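Long-range contact in cytosol aminopeptidase (Coxiella burnetii, PDB 3IJ3), which probably removes amino acids from the N-termini of peptides as a manganese-dependent metalloaminopeptidase of the M17 family: residues 98-108 / 128-137. Numbering follows the deposited sequence.
Sequences SWDFGGLSKVL and RALLAFGLGS
Phe101 lays one ring face over the methyl of Ala129: Ala129 CB stands 3.7 Å from the ring centroid and 15° off the normal, a CH-pi contact displaced toward the CD2 rim. Phe101 CB also touches the methyl of Ala132. At Gly102 the two backbones close in, the CA atoms of Gly102 and Ala132 lying 4.4 Å apart. Gly102 CA approaches Ala132 O at 3.2 Å and Gly136 CA approaches Gly102 O at 3.2 Å, the latter nearly straight (166° at the hydrogen); Gly136, having no side chain, lets its CA come right up to that carbonyl. Phe133 has CG anti to its backbone N (chi1 177°), which swings its ring toward residues 104-108: Leu104 CB and Leu108 CD1 meet its edge, whereas Ser105 OG, in the conformer given, sits over one face, 3.5 Å from Phe133 CZ. A water accepts a hydrogen bond from Ser105 N and can donate to Gly102 O and Phe133 O, though it has more acceptors in reach than protons. On the flank, Trp99 CH2 packs obliquely against Leu135 CD1 at 3.8 Å, and a cation-pi contact links the indole to Arg461. Leu90 of strand 85-91 touches Phe101 and Leu104, and Leu153 of strand 151-154 touches Phe133. The close backbone approach at Gly102, Ala132 and Gly136 thus packs the 98-108 turns and helix 123-135 together against the mixed sheet of the M17 N-terminal alpha/beta domain.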
ATOM      1  N   SER A  98       4.491  19.242  39.649  1.00 30.81           N
ATOM      2  CA  SER A  98       3.015  19.418  39.694  1.00 29.14           C
ATOM      3  C   SER A  98       2.107  18.339  39.091  1.00 27.57           C
ATOM      4  O   SER A  98       1.106  17.985  39.730  1.00 24.78           O
ATOM      5  CB  SER A  98       2.620  20.807  39.154  1.00 30.02           C
ATOM      6  OG  SER A  98       3.284  21.822  39.904  1.00 32.29           O
ATOM      7  N   TRP A  99       2.394  17.838  37.880  1.00 25.15           N
ATOM      8  CA  TRP A  99       1.537  16.808  37.281  1.00 24.81           C
ATOM      9  C   TRP A  99       1.413  15.529  38.093  1.00 22.52           C
ATOM     10  O   TRP A  99       0.475  14.783  37.863  1.00 22.63           O
ATOM     11  CB  TRP A  99       1.941  16.402  35.845  1.00 24.97           C
ATOM     12  CG  TRP A  99       1.491  17.289  34.727  1.00 28.08           C
ATOM     13  CD1 TRP A  99       2.290  17.951  33.838  1.00 29.87           C
ATOM     14  CD2 TRP A  99       0.139  17.601  34.360  1.00 28.01           C
ATOM     15  NE1 TRP A  99       1.527  18.651  32.942  1.00 30.77           N
ATOM     16  CE2 TRP A  99       0.203  18.463  33.238  1.00 30.46           C
ATOM     17  CE3 TRP A  99      -1.118  17.254  34.879  1.00 28.85           C
ATOM     18  CZ2 TRP A  99      -0.937  18.973  32.614  1.00 29.14           C
ATOM     19  CZ3 TRP A  99      -2.264  17.765  34.253  1.00 27.33           C
ATOM     20  CH2 TRP A  99      -2.157  18.616  33.128  1.00 30.09           C
ATOM     21  N   ASP A 100       2.328  15.231  39.023  1.00 21.57           N
ATOM     22  CA  ASP A 100       2.145  13.997  39.817  1.00 20.14           C
ATOM     23  C   ASP A 100       0.818  14.075  40.580  1.00 17.69           C
ATOM     24  O   ASP A 100       0.148  13.044  40.810  1.00 16.91           O
ATOM     25  CB  ASP A 100       3.295  13.757  40.795  1.00 21.24           C
ATOM     26  CG  ASP A 100       4.629  13.486  40.095  1.00 23.76           C
ATOM     27  OD1 ASP A 100       4.670  12.571  39.243  1.00 26.75           O
ATOM     28  OD2 ASP A 100       5.632  14.151  40.441  1.00 20.91           O
ATOM     29  N   PHE A 101       0.436  15.301  40.974  1.00 14.57           N
ATOM     30  CA  PHE A 101      -0.839  15.520  41.669  1.00 14.22           C
ATOM     31  C   PHE A 101      -2.031  15.175  40.779  1.00 13.93           C
ATOM     32  O   PHE A 101      -3.104  14.843  41.262  1.00 11.94           O
ATOM     33  CB  PHE A 101      -0.959  16.957  42.195  1.00 14.22           C
ATOM     34  CG  PHE A 101      -0.041  17.252  43.339  1.00 13.72           C
ATOM     35  CD1 PHE A 101      -0.485  17.095  44.654  1.00 14.79           C
ATOM     36  CD2 PHE A 101       1.263  17.653  43.116  1.00 16.27           C
ATOM     37  CE1 PHE A 101       0.355  17.329  45.702  1.00 15.77           C
ATOM     38  CE2 PHE A 101       2.113  17.892  44.173  1.00 17.17           C
ATOM     39  CZ  PHE A 101       1.657  17.738  45.468  1.00 14.78           C
ATOM     40  N   GLY A 102      -1.842  15.246  39.464  1.00 14.39           N
ATOM     41  CA  GLY A 102      -2.920  14.888  38.538  1.00 14.58           C
ATOM     42  C   GLY A 102      -3.378  13.445  38.653  1.00 14.77           C
ATOM     43  O   GLY A 102      -4.520  13.113  38.314  1.00 15.77           O
ATOM     44  N   GLY A 103      -2.500  12.553  39.115  1.00 13.39           N
ATOM     45  CA  GLY A 103      -2.880  11.151  39.245  1.00 13.71           C
ATOM     46  C   GLY A 103      -3.640  10.785  40.509  1.00 14.51           C
ATOM     47  O   GLY A 103      -4.080   9.650  40.645  1.00 15.48           O
ATOM     48  N   LEU A 104      -3.847  11.740  41.412  1.00 13.35           N
ATOM     49  CA  LEU A 104      -4.452  11.436  42.719  1.00 12.55           C
ATOM     50  C   LEU A 104      -5.868  10.868  42.731  1.00 13.76           C
ATOM     51  O   LEU A 104      -6.138   9.910  43.459  1.00 12.16           O
ATOM     52  CB  LEU A 104      -4.358  12.642  43.657  1.00 12.72           C
ATOM     53  CG  LEU A 104      -2.972  12.961  44.211  1.00 13.54           C
ATOM     54  CD1 LEU A 104      -2.990  14.354  44.816  1.00 12.99           C
ATOM     55  CD2 LEU A 104      -2.531  11.904  45.239  1.00 14.23           C
ATOM     56  N   SER A 105      -6.773  11.429  41.930  0.50 13.83           N
ATOM     57  CA  SER A 105      -8.147  10.925  41.931  0.50 15.50           C
ATOM     58  C   SER A 105      -8.243   9.441  41.621  0.50 16.32           C
ATOM     59  O   SER A 105      -9.114   8.746  42.156  0.50 17.18           O
ATOM     60  CB  SER A 105      -9.048  11.732  41.000  0.50 15.49           C
ATOM     61  OG  SER A 105      -9.350  12.966  41.600  0.50 16.21           O
ATOM     62  N   LYS A 106      -7.344   8.944  40.781  1.00 17.22           N
ATOM     63  CA  LYS A 106      -7.360   7.515  40.410  1.00 19.27           C
ATOM     64  C   LYS A 106      -6.792   6.541  41.454  1.00 19.08           C
ATOM     65  O   LYS A 106      -7.028   5.333  41.367  1.00 18.39           O
ATOM     66  CB  LYS A 106      -6.649   7.288  39.075  1.00 20.51           C
ATOM     67  CG  LYS A 106      -7.421   7.773  37.855  1.00 24.08           C
ATOM     68  CD  LYS A 106      -6.633   7.445  36.587  1.00 28.99           C
ATOM     69  CE  LYS A 106      -7.343   7.837  35.314  1.00 32.88           C
ATOM     70  NZ  LYS A 106      -8.578   7.063  35.067  1.00 35.73           N
ATOM     71  N   VAL A 107      -6.077   7.057  42.447  1.00 17.98           N
ATOM     72  CA  VAL A 107      -5.449   6.208  43.456  1.00 17.33           C
ATOM     73  C   VAL A 107      -5.864   6.507  44.893  1.00 17.54           C
ATOM     74  O   VAL A 107      -5.715   5.646  45.770  1.00 17.26           O
ATOM     75  CB  VAL A 107      -3.900   6.249  43.336  1.00 17.61           C
ATOM     76  CG1 VAL A 107      -3.460   5.692  41.962  1.00 21.18           C
ATOM     77  CG2 VAL A 107      -3.343   7.667  43.557  1.00 14.48           C
ATOM     78  N   LEU A 108      -6.398   7.696  45.147  1.00 17.31           N
ATOM     79  CA  LEU A 108      -6.772   8.064  46.514  1.00 16.64           C
ATOM     80  C   LEU A 108      -7.932   7.301  47.091  1.00 17.27           C
ATOM     81  O   LEU A 108      -8.904   7.009  46.402  1.00 16.23           O
ATOM     82  CB  LEU A 108      -7.114   9.546  46.632  1.00 15.83           C
ATOM     83  CG  LEU A 108      -5.964  10.537  46.703  1.00 17.00           C
ATOM     84  CD1 LEU A 108      -6.504  11.967  46.639  1.00 12.92           C
ATOM     85  CD2 LEU A 108      -5.152  10.315  47.977  1.00 16.69           C
ATOM     86  N   ARG A 128      -0.781  25.170  40.863  1.00 14.75           N
ATOM     87  CA  ARG A 128      -0.690  24.142  39.806  1.00 14.59           C
ATOM     88  C   ARG A 128      -1.064  22.747  40.325  1.00 13.55           C
ATOM     89  O   ARG A 128      -1.679  21.962  39.610  1.00 12.98           O
ATOM     90  CB  ARG A 128       0.704  24.062  39.236  1.00 16.04           C
ATOM     91  CG  ARG A 128       1.096  25.234  38.450  1.00 20.10           C
ATOM     92  CD  ARG A 128       2.485  25.035  37.894  1.00 23.73           C
ATOM     93  NE  ARG A 128       2.972  26.261  37.292  1.00 23.18           N
ATOM     94  CZ  ARG A 128       4.161  26.388  36.732  1.00 20.86           C
ATOM     95  NH1 ARG A 128       5.004  25.353  36.671  1.00 19.18           N
ATOM     96  NH2 ARG A 128       4.491  27.555  36.228  1.00 25.75           N
ATOM     97  N   ALA A 129      -0.653  22.427  41.545  1.00 11.57           N
ATOM     98  CA  ALA A 129      -0.992  21.154  42.148  1.00 11.13           C
ATOM     99  C   ALA A 129      -2.512  21.075  42.363  1.00 11.49           C
ATOM    100  O   ALA A 129      -3.124  20.052  42.092  1.00  9.93           O
ATOM    101  CB  ALA A 129      -0.232  20.957  43.478  1.00 11.29           C
ATOM    102  N   LEU A 130      -3.114  22.148  42.875  1.00 11.44           N
ATOM    103  CA  LEU A 130      -4.560  22.172  43.065  1.00 12.57           C
ATOM    104  C   LEU A 130      -5.299  21.936  41.735  1.00 11.61           C
ATOM    105  O   LEU A 130      -6.265  21.168  41.656  1.00 12.46           O
ATOM    106  CB  LEU A 130      -4.998  23.518  43.671  1.00 11.76           C
ATOM    107  CG  LEU A 130      -4.549  23.820  45.103  1.00 13.27           C
ATOM    108  CD1 LEU A 130      -4.709  25.320  45.425  1.00 16.79           C
ATOM    109  CD2 LEU A 130      -5.295  22.965  46.110  1.00 12.88           C
ATOM    110  N   LEU A 131      -4.857  22.618  40.694  1.00 12.62           N
ATOM    111  CA  LEU A 131      -5.460  22.468  39.362  1.00 11.94           C
ATOM    112  C   LEU A 131      -5.250  21.049  38.789  1.00 12.03           C
ATOM    113  O   LEU A 131      -6.206  20.422  38.315  1.00 12.21           O
ATOM    114  CB  LEU A 131      -4.891  23.523  38.405  1.00 12.62           C
ATOM    115  CG  LEU A 131      -5.388  23.456  36.964  1.00 12.50           C
ATOM    116  CD1 LEU A 131      -6.905  23.665  36.912  1.00 13.31           C
ATOM    117  CD2 LEU A 131      -4.633  24.490  36.118  1.00 14.47           C
ATOM    118  N   ALA A 132      -4.029  20.523  38.899  1.00 11.37           N
ATOM    119  CA  ALA A 132      -3.713  19.172  38.399  1.00 10.45           C
ATOM    120  C   ALA A 132      -4.632  18.151  39.021  1.00 11.52           C
ATOM    121  O   ALA A 132      -5.096  17.239  38.333  1.00 10.84           O
ATOM    122  CB  ALA A 132      -2.241  18.810  38.666  1.00 10.38           C
ATOM    123  N   PHE A 133      -4.903  18.282  40.324  1.00 10.88           N
ATOM    124  CA  PHE A 133      -5.842  17.368  40.967  1.00 11.04           C
ATOM    125  C   PHE A 133      -7.187  17.355  40.232  1.00 12.27           C
ATOM    126  O   PHE A 133      -7.750  16.278  39.932  1.00 12.67           O
ATOM    127  CB  PHE A 133      -6.076  17.746  42.434  1.00 10.56           C
ATOM    128  CG  PHE A 133      -7.087  16.862  43.109  1.00 10.85           C
ATOM    129  CD1 PHE A 133      -6.693  15.652  43.658  1.00 17.80           C
ATOM    130  CD2 PHE A 133      -8.421  17.200  43.140  1.00 14.29           C
ATOM    131  CE1 PHE A 133      -7.625  14.814  44.243  1.00 17.25           C
ATOM    132  CE2 PHE A 133      -9.348  16.361  43.728  1.00 14.61           C
ATOM    133  CZ  PHE A 133      -8.946  15.175  44.271  1.00 16.24           C
ATOM    134  N   GLY A 134      -7.709  18.554  39.967  1.00 11.69           N
ATOM    135  CA  GLY A 134      -8.974  18.703  39.272  1.00 12.09           C
ATOM    136  C   GLY A 134      -8.931  18.129  37.852  1.00 11.95           C
ATOM    137  O   GLY A 134      -9.848  17.427  37.444  1.00 12.44           O
ATOM    138  N   LEU A 135      -7.851  18.402  37.129  1.00 12.81           N
ATOM    139  CA  LEU A 135      -7.691  17.895  35.751  1.00 13.24           C
ATOM    140  C   LEU A 135      -7.688  16.376  35.683  1.00 13.92           C
ATOM    141  O   LEU A 135      -8.222  15.785  34.734  1.00 13.02           O
ATOM    142  CB  LEU A 135      -6.440  18.462  35.098  1.00 13.94           C
ATOM    143  CG  LEU A 135      -6.504  19.976  34.858  1.00 17.58           C
ATOM    144  CD1 LEU A 135      -5.235  20.478  34.207  1.00 18.74           C
ATOM    145  CD2 LEU A 135      -7.739  20.349  34.006  1.00 18.85           C
ATOM    146  N   GLY A 136      -7.113  15.734  36.701  1.00 12.28           N
ATOM    147  CA  GLY A 136      -7.104  14.293  36.767  1.00 13.47           C
ATOM    148  C   GLY A 136      -8.406  13.680  37.229  1.00 12.75           C
ATOM    149  O   GLY A 136      -8.538  12.457  37.203  1.00 15.86           O
ATOM    150  N   SER A 137      -9.353  14.504  37.680  1.00 11.62           N
ATOM    151  CA  SER A 137     -10.678  14.033  38.118  1.00 11.02           C
ATOM    152  C   SER A 137     -11.715  14.017  36.970  1.00 11.53           C
ATOM    153  O   SER A 137     -12.869  13.613  37.140  1.00 10.34           O
ATOM    154  CB  SER A 137     -11.191  14.903  39.274  1.00 13.29           C
ATOM    155  OG  SER A 137     -10.289  14.831  40.370  1.00 16.65           O
TER
HETATM  156  O   HOH W   1       5.091  22.825  37.494  1.00 29.34           O
HETATM  157  O   HOH W   2      -6.504  13.787  40.313  1.00 14.01           O
HETATM  158  O   HOH W   3      -6.248  10.943  38.455  1.00 23.35           O